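Side-chain contacts in Atp-dependent DNA ligase (PDB 4D05), which seals nicks in duplex DNA at the expense of ATP, probably through an enzyme-adenylate intermediate as in other DNA ligases: residues P5-T10 and I97-K102; T10-D15 and V138-L143; Q14-T19 and L155-Q160. All coordinates share one frame; numbering follows the deposited sequence.

Interaction 1. Residues P5-T10 and I97-K102. With AMP (adenosine monophosphate), chain H.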
loop_
_atom_site.group_PDB
_atom_site.type_symbol
_atom_site.label_atom_id
_atom_site.label_comp_id
_atom_site.label_asym_id
_atom_site.label_seq_id
_atom_site.Cartn_x
_atom_site.Cartn_y
_atom_site.Cartn_z
ATOM N N PRO A 5 -3.336 15.004 10.714
ATOM C CA PRO A 5 -2.303 15.727 9.952
ATOM C C PRO A 5 -1.220 14.757 9.592
ATOM O O PRO A 5 -0.160 14.711 10.218
ATOM C CB PRO A 5 -1.794 16.762 10.951
ATOM C CG PRO A 5 -1.905 16.047 12.259
ATOM C CD PRO A 5 -3.158 15.192 12.166
ATOM N N ILE A 6 -1.505 13.951 8.582
ATOM C CA ILE A 6 -0.610 12.867 8.220
ATOM C C ILE A 6 0.090 12.963 6.847
ATOM O O ILE A 6 -0.408 13.577 5.879
ATOM C CB ILE A 6 -1.343 11.540 8.369
ATOM C CG1 ILE A 6 -2.584 11.472 7.465
ATOM C CG2 ILE A 6 -1.726 11.389 9.782
ATOM C CD1 ILE A 6 -3.209 10.105 7.371
ATOM N N GLN A 7 1.255 12.325 6.769
ATOM C CA GLN A 7 2.043 12.296 5.532
ATOM C C GLN A 7 1.573 11.176 4.704
ATOM O O GLN A 7 1.303 10.113 5.270
ATOM C CB GLN A 7 3.509 12.017 5.844
ATOM C CG GLN A 7 4.413 12.008 4.630
ATOM C CD GLN A 7 5.859 12.243 5.090
ATOM O OE1 GLN A 7 6.430 13.312 4.945
ATOM N NE2 GLN A 7 6.402 11.272 5.677
ATOM N N LEU A 8 1.485 11.391 3.387
ATOM C CA LEU A 8 1.052 10.374 2.452
ATOM C C LEU A 8 2.127 9.964 1.419
ATOM O O LEU A 8 2.986 10.762 0.978
ATOM C CB LEU A 8 -0.208 10.806 1.689
ATOM C CG LEU A 8 -1.392 11.390 2.466
ATOM C CD1 LEU A 8 -2.449 11.744 1.442
ATOM C CD2 LEU A 8 -1.965 10.418 3.548
ATOM N N ALA A 9 2.058 8.692 1.031
ATOM C CA ALA A 9 3.090 8.111 0.167
ATOM C C ALA A 9 2.791 8.326 -1.302
ATOM O O ALA A 9 1.619 8.325 -1.736
ATOM C CB ALA A 9 3.219 6.642 0.426
ATOM N N THR A 10 3.865 8.464 -2.068
ATOM C CA THR A 10 3.824 8.430 -3.541
ATOM C C THR A 10 4.289 7.071 -4.103
ATOM O O THR A 10 4.574 6.174 -3.333
ATOM C CB THR A 10 4.693 9.531 -4.133
ATOM O OG1 THR A 10 6.025 9.450 -3.593
ATOM C CG2 THR A 10 4.077 10.910 -3.814
ATOM N N ILE A 97 4.294 1.101 14.582
ATOM C CA ILE A 97 4.576 2.486 14.239
ATOM C C ILE A 97 5.603 2.648 13.150
ATOM O O ILE A 97 6.563 1.868 13.058
ATOM C CB ILE A 97 4.907 3.307 15.487
ATOM C CG1 ILE A 97 6.226 2.870 16.129
ATOM C CG2 ILE A 97 3.717 3.204 16.467
ATOM C CD1 ILE A 97 6.704 3.810 17.261
ATOM N N PHE A 98 5.409 3.702 12.364
ATOM C CA PHE A 98 6.310 4.006 11.282
ATOM C C PHE A 98 6.687 5.501 11.198
ATOM O O PHE A 98 7.529 5.851 10.389
ATOM C CB PHE A 98 5.755 3.471 9.927
ATOM C CG PHE A 98 4.379 3.971 9.572
ATOM C CD1 PHE A 98 4.189 5.262 9.175
ATOM C CD2 PHE A 98 3.283 3.136 9.591
ATOM C CE1 PHE A 98 2.922 5.731 8.829
ATOM C CE2 PHE A 98 2.019 3.616 9.226
ATOM C CZ PHE A 98 1.865 4.910 8.844
ATOM N N ASP A 99 6.093 6.378 12.010
ATOM C CA ASP A 99 6.579 7.743 12.040
ATOM C C ASP A 99 6.117 8.495 13.285
ATOM O O ASP A 99 5.324 7.989 14.087
ATOM C CB ASP A 99 6.198 8.486 10.748
ATOM C CG ASP A 99 7.280 9.456 10.278
ATOM O OD1 ASP A 99 8.103 9.879 11.113
ATOM O OD2 ASP A 99 7.276 9.838 9.086
ATOM N N LEU A 100 6.677 9.684 13.437
ATOM C CA LEU A 100 6.442 10.619 14.556
ATOM C C LEU A 100 6.021 11.959 13.920
ATOM O O LEU A 100 6.854 12.788 13.543
ATOM C CB LEU A 100 7.719 10.811 15.402
ATOM C CG LEU A 100 8.295 9.564 16.045
ATOM C CD1 LEU A 100 9.537 9.849 16.870
ATOM C CD2 LEU A 100 7.287 8.886 16.947
ATOM N N PRO A 101 4.720 12.152 13.713
ATOM C CA PRO A 101 4.279 13.246 12.831
ATOM C C PRO A 101 4.458 14.653 13.366
ATOM O O PRO A 101 4.263 15.588 12.585
ATOM C CB PRO A 101 2.778 12.976 12.630
ATOM C CG PRO A 101 2.560 11.650 13.149
ATOM C CD PRO A 101 3.617 11.274 14.111
ATOM N N LYS A 102 4.777 14.821 14.647
ATOM C CA LYS A 102 5.006 16.161 15.175
ATOM C C LYS A 102 6.507 16.450 15.300
ATOM O O LYS A 102 6.912 17.525 15.772
ATOM C CB LYS A 102 4.316 16.342 16.518
ATOM C CG LYS A 102 2.786 16.371 16.423
ATOM C CD LYS A 102 2.285 17.516 15.542
ATOM C CE LYS A 102 0.746 17.608 15.478
ATOM N NZ LYS A 102 0.311 18.819 14.706
HETATM P P AMP H . -1.128 0.692 0.242
HETATM O O1P AMP H . -1.189 1.263 -1.146
HETATM O O2P AMP H . -2.294 0.025 0.949
HETATM O "O5'" AMP H . -0.458 1.801 1.157
HETATM C "C5'" AMP H . -0.185 1.375 2.472
HETATM C "C4'" AMP H . -0.674 2.461 3.380
HETATM O "O4'" AMP H . -0.400 2.156 4.731
HETATM C "C3'" AMP H . 0.062 3.706 3.016
HETATM O "O3'" AMP H . -0.948 4.726 3.009
HETATM C "C2'" AMP H . 1.048 3.897 4.133
HETATM O "O2'" AMP H . 0.966 5.316 4.285
HETATM C "C1'" AMP H . 0.605 2.972 5.305
HETATM N N9 AMP H . 1.681 1.988 5.671
HETATM C C8 AMP H . 1.634 0.635 5.826
HETATM N N7 AMP H . 2.843 0.097 6.124
HETATM C C5 AMP H . 3.677 1.158 6.217
HETATM C C6 AMP H . 5.115 1.323 6.450
HETATM N N6 AMP H . 5.874 0.247 6.704
HETATM N N1 AMP H . 5.579 2.578 6.444
HETATM C C2 AMP H . 4.835 3.650 6.141
HETATM N N3 AMP H . 3.537 3.586 5.901
HETATM C C4 AMP H . 2.921 2.379 5.920
HETATM O O HOH W 1 1.765 16.498 11.708
HETATM O O HOH W 2 5.967 8.374 7.227
#
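Gln7 brings its amide obliquely across the carboxylate of Asp99, with Gln7 NE2 3.8 Å from Asp99 OD2 and the two planes turned 49° apart. That is too long for a direct bond. A water closes the gap, donating a hydrogen bond to Asp99 OD2 at 2.7 Å and accepting a weak one from Gln7 NE2. With CG anti to the backbone N (chi1 -178°) and the chain extended beyond it, the glutamine spans this distance while its OE1 accepts from Gln165 N. Asp99 OD1 is held separately, by Leu100 N at 2.7 Å on its anti side and by a salt bridge to Arg110. Farther along, Pro5 O approaches Pro101 CB at 4.2 Å. Both prolines point rigid apolar rings toward the other segment and bring no N-H, so a second water serves as donor to Pro5 O and Pro101 O. One residue earlier on the same strand as Asp99, Phe98 turns a ring face to the adenine of AMP, whose N3 lies 3.4 Å above the ring centre. A buried acid with a guanidinium, a backbone N-H and a water as partners is probably kept ionised, and the polar link between the segments runs through water.

Interaction 2. Residues T10-D15 and V138-L143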
loop_
_atom_site.group_PDB
_atom_site.type_symbol
_atom_site.label_atom_id
_atom_site.label_comp_id
_atom_site.label_asym_id
_atom_site.label_seq_id
_atom_site.Cartn_x
_atom_site.Cartn_y
_atom_site.Cartn_z
ATOM N N THR A 10 3.865 8.464 -2.068
ATOM C CA THR A 10 3.824 8.430 -3.541
ATOM C C THR A 10 4.289 7.071 -4.103
ATOM O O THR A 10 4.574 6.174 -3.333
ATOM C CB THR A 10 4.693 9.531 -4.133
ATOM O OG1 THR A 10 6.025 9.450 -3.593
ATOM C CG2 THR A 10 4.077 10.910 -3.814
ATOM N N ASN A 11 4.330 6.909 -5.433
ATOM C CA ASN A 11 4.778 5.631 -6.005
ATOM C C ASN A 11 6.273 5.528 -6.215
ATOM O O ASN A 11 6.941 6.523 -6.462
ATOM C CB ASN A 11 4.096 5.347 -7.329
ATOM C CG ASN A 11 2.662 4.984 -7.154
ATOM O OD1 ASN A 11 2.253 4.515 -6.099
ATOM N ND2 ASN A 11 1.879 5.190 -8.193
ATOM N N TYR A 12 6.787 4.311 -6.085
ATOM C CA TYR A 12 8.187 4.016 -6.359
ATOM C C TYR A 12 8.636 4.584 -7.718
ATOM O O TYR A 12 7.886 4.536 -8.718
ATOM C CB TYR A 12 8.381 2.497 -6.339
ATOM C CG TYR A 12 9.765 2.066 -6.693
ATOM C CD1 TYR A 12 10.797 2.168 -5.777
ATOM C CD2 TYR A 12 10.042 1.548 -7.943
ATOM C CE1 TYR A 12 12.067 1.813 -6.095
ATOM C CE2 TYR A 12 11.301 1.182 -8.282
ATOM C CZ TYR A 12 12.317 1.299 -7.343
ATOM O OH TYR A 12 13.582 0.916 -7.666
ATOM N N ARG A 13 9.832 5.158 -7.724
ATOM C CA ARG A 13 10.498 5.679 -8.927
ATOM C C ARG A 13 11.828 4.966 -9.145
ATOM O O ARG A 13 12.613 4.845 -8.216
ATOM C CB ARG A 13 10.705 7.192 -8.792
ATOM C CG ARG A 13 9.382 7.963 -8.609
ATOM C CD ARG A 13 9.589 9.470 -8.372
ATOM N NE ARG A 13 9.968 9.780 -6.980
ATOM C CZ ARG A 13 11.186 10.123 -6.580
ATOM N NH1 ARG A 13 12.188 10.224 -7.461
ATOM N NH2 ARG A 13 11.410 10.381 -5.291
ATOM N N GLN A 14 12.075 4.499 -10.374
ATOM C CA GLN A 14 13.274 3.708 -10.691
ATOM C C GLN A 14 14.585 4.422 -10.469
ATOM O O GLN A 14 15.604 3.784 -10.182
ATOM C CB GLN A 14 13.279 3.270 -12.173
ATOM C CG GLN A 14 12.116 2.463 -12.585
ATOM C CD GLN A 14 12.352 1.769 -13.912
ATOM O OE1 GLN A 14 13.318 2.067 -14.634
ATOM N NE2 GLN A 14 11.476 0.830 -14.239
ATOM N N ASP A 15 14.593 5.733 -10.646
ATOM C CA ASP A 15 15.871 6.419 -10.705
ATOM C C ASP A 15 16.303 6.999 -9.355
ATOM O O ASP A 15 17.084 7.935 -9.292
ATOM C CB ASP A 15 15.855 7.501 -11.778
ATOM C CG ASP A 15 15.016 8.680 -11.396
ATOM O OD1 ASP A 15 14.057 8.493 -10.613
ATOM O OD2 ASP A 15 15.324 9.794 -11.875
ATOM N N VAL A 138 18.475 -4.471 -7.455
ATOM C CA VAL A 138 18.306 -5.902 -7.571
ATOM C C VAL A 138 17.985 -6.529 -6.204
ATOM O O VAL A 138 17.085 -7.373 -6.067
ATOM C CB VAL A 138 19.539 -6.570 -8.215
ATOM C CG1 VAL A 138 19.416 -8.071 -8.094
ATOM C CG2 VAL A 138 19.634 -6.131 -9.669
ATOM N N ALA A 139 18.711 -6.118 -5.172
ATOM C CA ALA A 139 18.457 -6.631 -3.842
ATOM C C ALA A 139 17.075 -6.213 -3.298
ATOM O O ALA A 139 16.397 -6.971 -2.623
ATOM C CB ALA A 139 19.561 -6.166 -2.909
ATOM N N LEU A 140 16.652 -5.027 -3.672
ATOM C CA LEU A 140 15.366 -4.499 -3.256
ATOM C C LEU A 140 14.226 -5.349 -3.856
ATOM O O LEU A 140 13.250 -5.712 -3.168
ATOM C CB LEU A 140 15.253 -3.054 -3.720
ATOM C CG LEU A 140 13.943 -2.364 -3.363
ATOM C CD1 LEU A 140 13.843 -2.150 -1.865
ATOM C CD2 LEU A 140 13.788 -1.050 -4.156
ATOM N N PHE A 141 14.364 -5.701 -5.136
ATOM C CA PHE A 141 13.312 -6.458 -5.820
ATOM C C PHE A 141 13.349 -7.917 -5.360
ATOM O O PHE A 141 12.339 -8.608 -5.352
ATOM C CB PHE A 141 13.493 -6.373 -7.340
ATOM C CG PHE A 141 12.991 -5.107 -7.985
ATOM C CD1 PHE A 141 12.677 -3.980 -7.261
ATOM C CD2 PHE A 141 12.798 -5.076 -9.378
ATOM C CE1 PHE A 141 12.198 -2.835 -7.881
ATOM C CE2 PHE A 141 12.332 -3.919 -10.006
ATOM C CZ PHE A 141 12.035 -2.794 -9.224
ATOM N N ASP A 142 14.518 -8.405 -4.966
ATOM C CA ASP A 142 14.583 -9.737 -4.365
ATOM C C ASP A 142 13.834 -9.736 -3.025
ATOM O O ASP A 142 13.075 -10.666 -2.734
ATOM C CB ASP A 142 16.065 -10.178 -4.171
ATOM C CG ASP A 142 16.255 -11.703 -4.117
ATOM O OD1 ASP A 142 15.518 -12.452 -4.775
ATOM O OD2 ASP A 142 17.201 -12.144 -3.416
ATOM N N LEU A 143 14.083 -8.713 -2.208
ATOM C CA LEU A 143 13.377 -8.546 -0.932
ATOM C C LEU A 143 11.864 -8.450 -1.155
ATOM O O LEU A 143 11.100 -9.084 -0.434
ATOM C CB LEU A 143 13.882 -7.323 -0.178
ATOM C CG LEU A 143 13.109 -6.988 1.088
ATOM C CD1 LEU A 143 13.127 -8.115 2.097
ATOM C CD2 LEU A 143 13.683 -5.733 1.666
#
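Tyr12 pushes its ring against two neighbouring residues of the helix, Leu140 and Phe141, and all the contact between 10-15 and 138-143 passes through it. The apolar contacts divide between the two sides of the phenol. Tyr12 CE1 meets the methyl Leu140 CD2 at 3.9 Å, the two side chains coming from opposite directions, and Tyr12 CE2 lies 4.1 Å from Phe141 CE1. Both approaches are oblique to the tyrosine ring, so this is van der Waals packing without a formal aromatic stack. Tyr12 holds CG anti to the backbone N (chi1 176°), which sends the ring out to the helix.

The polar end adds contacts but no hydrogen bond across the interface: Tyr12 OH sits 4.0 Å from Phe141 CE1 and the same distance from Leu140 CD2. Tyrosine suits this partly exposed position, because its ring can pack on Leu140 and Phe141 while a hydroxyl is tolerated at the border. Cutting Tyr12 back to an alanine is likely to open a gap beside Leu140 CD2 and leave the Phe141 ring without its partner across the contact.

Backbone hydrogen bonding supplies the frame. Asp142 N to Val138 O, at 3.0 Å, is one of the i+4 to i N-H...O bonds of the helix, while Tyr12 is paired through its backbone with Lys174. Leu140, buried, also packs on Val23, Leu155 and Leu175. Helix 137-149 thus lies on one face of the sheet holding strands 21-26, 154-159 and 173-175, and the segment after strand 8-11 packs Tyr12 on that helix, within the nucleotidyltransferase (adenylation) domain of the ligase.

Interaction 3. Residues Q14-T19 and L155-Q160. With AMP (adenosine monophosphate), chain H.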
loop_
_atom_site.group_PDB
_atom_site.type_symbol
_atom_site.label_atom_id
_atom_site.label_comp_id
_atom_site.label_asym_id
_atom_site.label_seq_id
_atom_site.Cartn_x
_atom_site.Cartn_y
_atom_site.Cartn_z
ATOM N N GLN A 14 12.075 4.499 -10.374
ATOM C CA GLN A 14 13.274 3.708 -10.691
ATOM C C GLN A 14 14.585 4.422 -10.469
ATOM O O GLN A 14 15.604 3.784 -10.182
ATOM C CB GLN A 14 13.279 3.270 -12.173
ATOM C CG GLN A 14 12.116 2.463 -12.585
ATOM C CD GLN A 14 12.352 1.769 -13.912
ATOM O OE1 GLN A 14 13.318 2.067 -14.634
ATOM N NE2 GLN A 14 11.476 0.830 -14.239
ATOM N N ASP A 15 14.593 5.733 -10.646
ATOM C CA ASP A 15 15.871 6.419 -10.705
ATOM C C ASP A 15 16.303 6.999 -9.355
ATOM O O ASP A 15 17.084 7.935 -9.292
ATOM C CB ASP A 15 15.855 7.501 -11.778
ATOM C CG ASP A 15 15.016 8.680 -11.396
ATOM O OD1 ASP A 15 14.057 8.493 -10.613
ATOM O OD2 ASP A 15 15.324 9.794 -11.875
ATOM N N ILE A 16 15.827 6.431 -8.269
ATOM C CA ILE A 16 16.290 6.886 -6.954
ATOM C C ILE A 16 17.652 6.278 -6.606
ATOM O O ILE A 16 18.094 5.294 -7.211
ATOM C CB ILE A 16 15.293 6.489 -5.865
ATOM C CG1 ILE A 16 15.107 4.962 -5.870
ATOM C CG2 ILE A 16 13.961 7.222 -6.103
ATOM C CD1 ILE A 16 14.191 4.435 -4.741
ATOM N N ASP A 17 18.306 6.848 -5.609
ATOM C CA ASP A 17 19.475 6.215 -5.026
ATOM C C ASP A 17 18.929 5.435 -3.849
ATOM O O ASP A 17 18.688 6.001 -2.776
ATOM C CB ASP A 17 20.477 7.269 -4.572
ATOM C CG ASP A 17 21.644 6.690 -3.796
ATOM O OD1 ASP A 17 21.707 5.443 -3.551
ATOM O OD2 ASP A 17 22.489 7.521 -3.390
ATOM N N VAL A 18 18.721 4.138 -4.062
ATOM C CA VAL A 18 18.083 3.292 -3.050
ATOM C C VAL A 18 18.831 3.293 -1.721
ATOM O O VAL A 18 18.211 3.050 -0.694
ATOM C CB VAL A 18 17.847 1.851 -3.542
ATOM C CG1 VAL A 18 19.139 1.051 -3.594
ATOM C CG2 VAL A 18 16.884 1.166 -2.635
ATOM N N THR A 19 20.134 3.590 -1.720
ATOM C CA THR A 19 20.908 3.546 -0.476
ATOM C C THR A 19 20.542 4.667 0.479
ATOM O O THR A 19 20.967 4.670 1.638
ATOM C CB THR A 19 22.437 3.573 -0.715
ATOM O OG1 THR A 19 22.843 4.885 -1.129
ATOM C CG2 THR A 19 22.800 2.531 -1.808
ATOM N N LEU A 155 6.553 -3.280 -0.032
ATOM C CA LEU A 155 7.542 -2.520 0.734
ATOM C C LEU A 155 7.219 -1.034 0.729
ATOM O O LEU A 155 6.495 -0.541 -0.135
ATOM C CB LEU A 155 8.945 -2.715 0.119
ATOM C CG LEU A 155 9.437 -4.150 0.094
ATOM C CD1 LEU A 155 10.758 -4.269 -0.688
ATOM C CD2 LEU A 155 9.597 -4.610 1.492
HETATM N N MSE A 156 7.761 -0.322 1.708
HETATM C CA MSE A 156 7.765 1.115 1.734
HETATM C C MSE A 156 9.194 1.619 1.842
HETATM O O MSE A 156 10.008 0.995 2.494
HETATM C CB MSE A 156 6.992 1.648 2.964
HETATM C CG MSE A 156 5.541 1.162 3.070
HETATM SE SE MSE A 156 4.365 1.964 1.705
HETATM C CE MSE A 156 4.804 3.854 2.031
ATOM N N LEU A 157 9.466 2.761 1.200
ATOM C CA LEU A 157 10.760 3.401 1.212
ATOM C C LEU A 157 10.598 4.825 1.771
ATOM O O LEU A 157 9.709 5.567 1.355
ATOM C CB LEU A 157 11.328 3.497 -0.196
ATOM C CG LEU A 157 11.799 2.161 -0.821
ATOM C CD1 LEU A 157 10.650 1.356 -1.426
ATOM C CD2 LEU A 157 12.816 2.402 -1.883
ATOM N N HIS A 158 11.493 5.213 2.671
ATOM C CA HIS A 158 11.416 6.557 3.254
ATOM C C HIS A 158 12.820 7.133 3.346
ATOM O O HIS A 158 13.699 6.553 3.970
ATOM C CB HIS A 158 10.765 6.451 4.627
ATOM C CG HIS A 158 10.293 7.758 5.182
ATOM N ND1 HIS A 158 9.429 7.824 6.252
ATOM C CD2 HIS A 158 10.569 9.033 4.842
ATOM C CE1 HIS A 158 9.151 9.085 6.515
ATOM N NE2 HIS A 158 9.857 9.847 5.697
ATOM N N HIS A 159 13.037 8.246 2.663
ATOM C CA HIS A 159 14.351 8.865 2.592
ATOM C C HIS A 159 14.854 9.235 3.993
ATOM O O HIS A 159 14.138 9.872 4.785
ATOM C CB HIS A 159 14.291 10.083 1.672
ATOM C CG HIS A 159 15.623 10.551 1.200
ATOM N ND1 HIS A 159 16.538 11.130 2.045
ATOM C CD2 HIS A 159 16.197 10.527 -0.025
ATOM C CE1 HIS A 159 17.624 11.455 1.356
ATOM N NE2 HIS A 159 17.445 11.088 0.099
ATOM N N GLN A 160 16.097 8.842 4.276
ATOM C CA GLN A 160 16.696 9.054 5.614
ATOM C C GLN A 160 16.743 10.529 6.033
ATOM O O GLN A 160 16.735 10.830 7.226
ATOM C CB GLN A 160 18.108 8.426 5.672
ATOM C CG GLN A 160 19.072 9.079 4.729
ATOM C CD GLN A 160 20.329 8.270 4.513
ATOM O OE1 GLN A 160 20.542 7.253 5.158
ATOM N NE2 GLN A 160 21.156 8.708 3.581
HETATM P P AMP H . -1.128 0.692 0.242
HETATM O O1P AMP H . -1.189 1.263 -1.146
HETATM O O2P AMP H . -2.294 0.025 0.949
HETATM O "O5'" AMP H . -0.458 1.801 1.157
HETATM C "C5'" AMP H . -0.185 1.375 2.472
HETATM C "C4'" AMP H . -0.674 2.461 3.380
HETATM O "O4'" AMP H . -0.400 2.156 4.731
HETATM C "C3'" AMP H . 0.062 3.706 3.016
HETATM O "O3'" AMP H . -0.948 4.726 3.009
HETATM C "C2'" AMP H . 1.048 3.897 4.133
HETATM O "O2'" AMP H . 0.966 5.316 4.285
HETATM C "C1'" AMP H . 0.605 2.972 5.305
HETATM N N9 AMP H . 1.681 1.988 5.671
HETATM C C8 AMP H . 1.634 0.635 5.826
HETATM N N7 AMP H . 2.843 0.097 6.124
HETATM C C5 AMP H . 3.677 1.158 6.217
HETATM C C6 AMP H . 5.115 1.323 6.450
HETATM N N6 AMP H . 5.874 0.247 6.704
HETATM N N1 AMP H . 5.579 2.578 6.444
HETATM C C2 AMP H . 4.835 3.650 6.141
HETATM N N3 AMP H . 3.537 3.586 5.901
HETATM C C4 AMP H . 2.921 2.379 5.920
HETATM O O HOH W 3 23.307 6.740 2.986
#
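Thr19 and Gln160 meet where the flat amide of Gln160 ends near a backbone carbonyl, Gln160 OE1 lying 4.4 Å from Thr19 O. Two acceptors have nothing to give each other, and Lys133 NZ reconciles them by hydrogen-bonding to both; a water accepts from Gln160 NE2 at 3.0 Å and donates weakly to Thr19 O. The carboxylate of Asp17 receives both its local donors from one face: Thr19 N stands well above its plane, while Thr19 OG1 is on the syn side of Asp17 OD1, 29° out of plane. The bond from Thr19 N makes an Asx turn at the start of the short 3-10 segment. A third flat group, the adenine of AMP, has Met156 CG (present as selenomethionine) over one face, 3.4 Å from AMP C6, and Phe98 over the opposite face.

Alternation along strand 154-159 of the adenylation domain puts Met156 and Leu157 on opposite sides. Met156 faces the nucleotide, its chain bent at chi2 and chi3 so that the selenium-bearing end folds back and CE comes near AMP N3 and C2. Leu157 packs against the 14-19 loop, where beta-branched Ile16 and Val18 offer methyls to its own and no hydrogen bond is made. Ile16 reaches it obliquely: with CG1 between the backbone N and the carbonyl carbon (chi1 58°), the rest of the chain runs out extended to the leucine. Val18, whose CB points away, still brings a methyl within packing range, at 4.3 Å from Val18 CG2 to Leu157 CD2. The tightest point of this apolar patch is between two methyls, Ile16 CD1 and Leu157 CD2, 3.8 Å apart.

Interactions 2 and 3 are close neighbours, their centres about 7 Å apart, and share one apolar core: Leu140 CD2, which meets Tyr12 in interaction 2, lies 4.1 Å from Val18 CG2 and 4.2 Å from Leu157 CD2 of interaction 3. Interaction 1, with its centre about 16 Å from that of interaction 3, joins it on the nucleotide side, where Ala9 CB is 3.6 Å from Met156 CE and His158 CE1 is 3.3 Å from Asp99 OD2. Phe98 and Met156 therefore bring these two contacts together at AMP, which Lys174, Ser24, Glu25 and Leu27 also bind. Interaction 2 stays behind the pocket, with the Tyr12 side chain about 11 Å from AMP, yet strand 8-11 connects it directly to interaction 1.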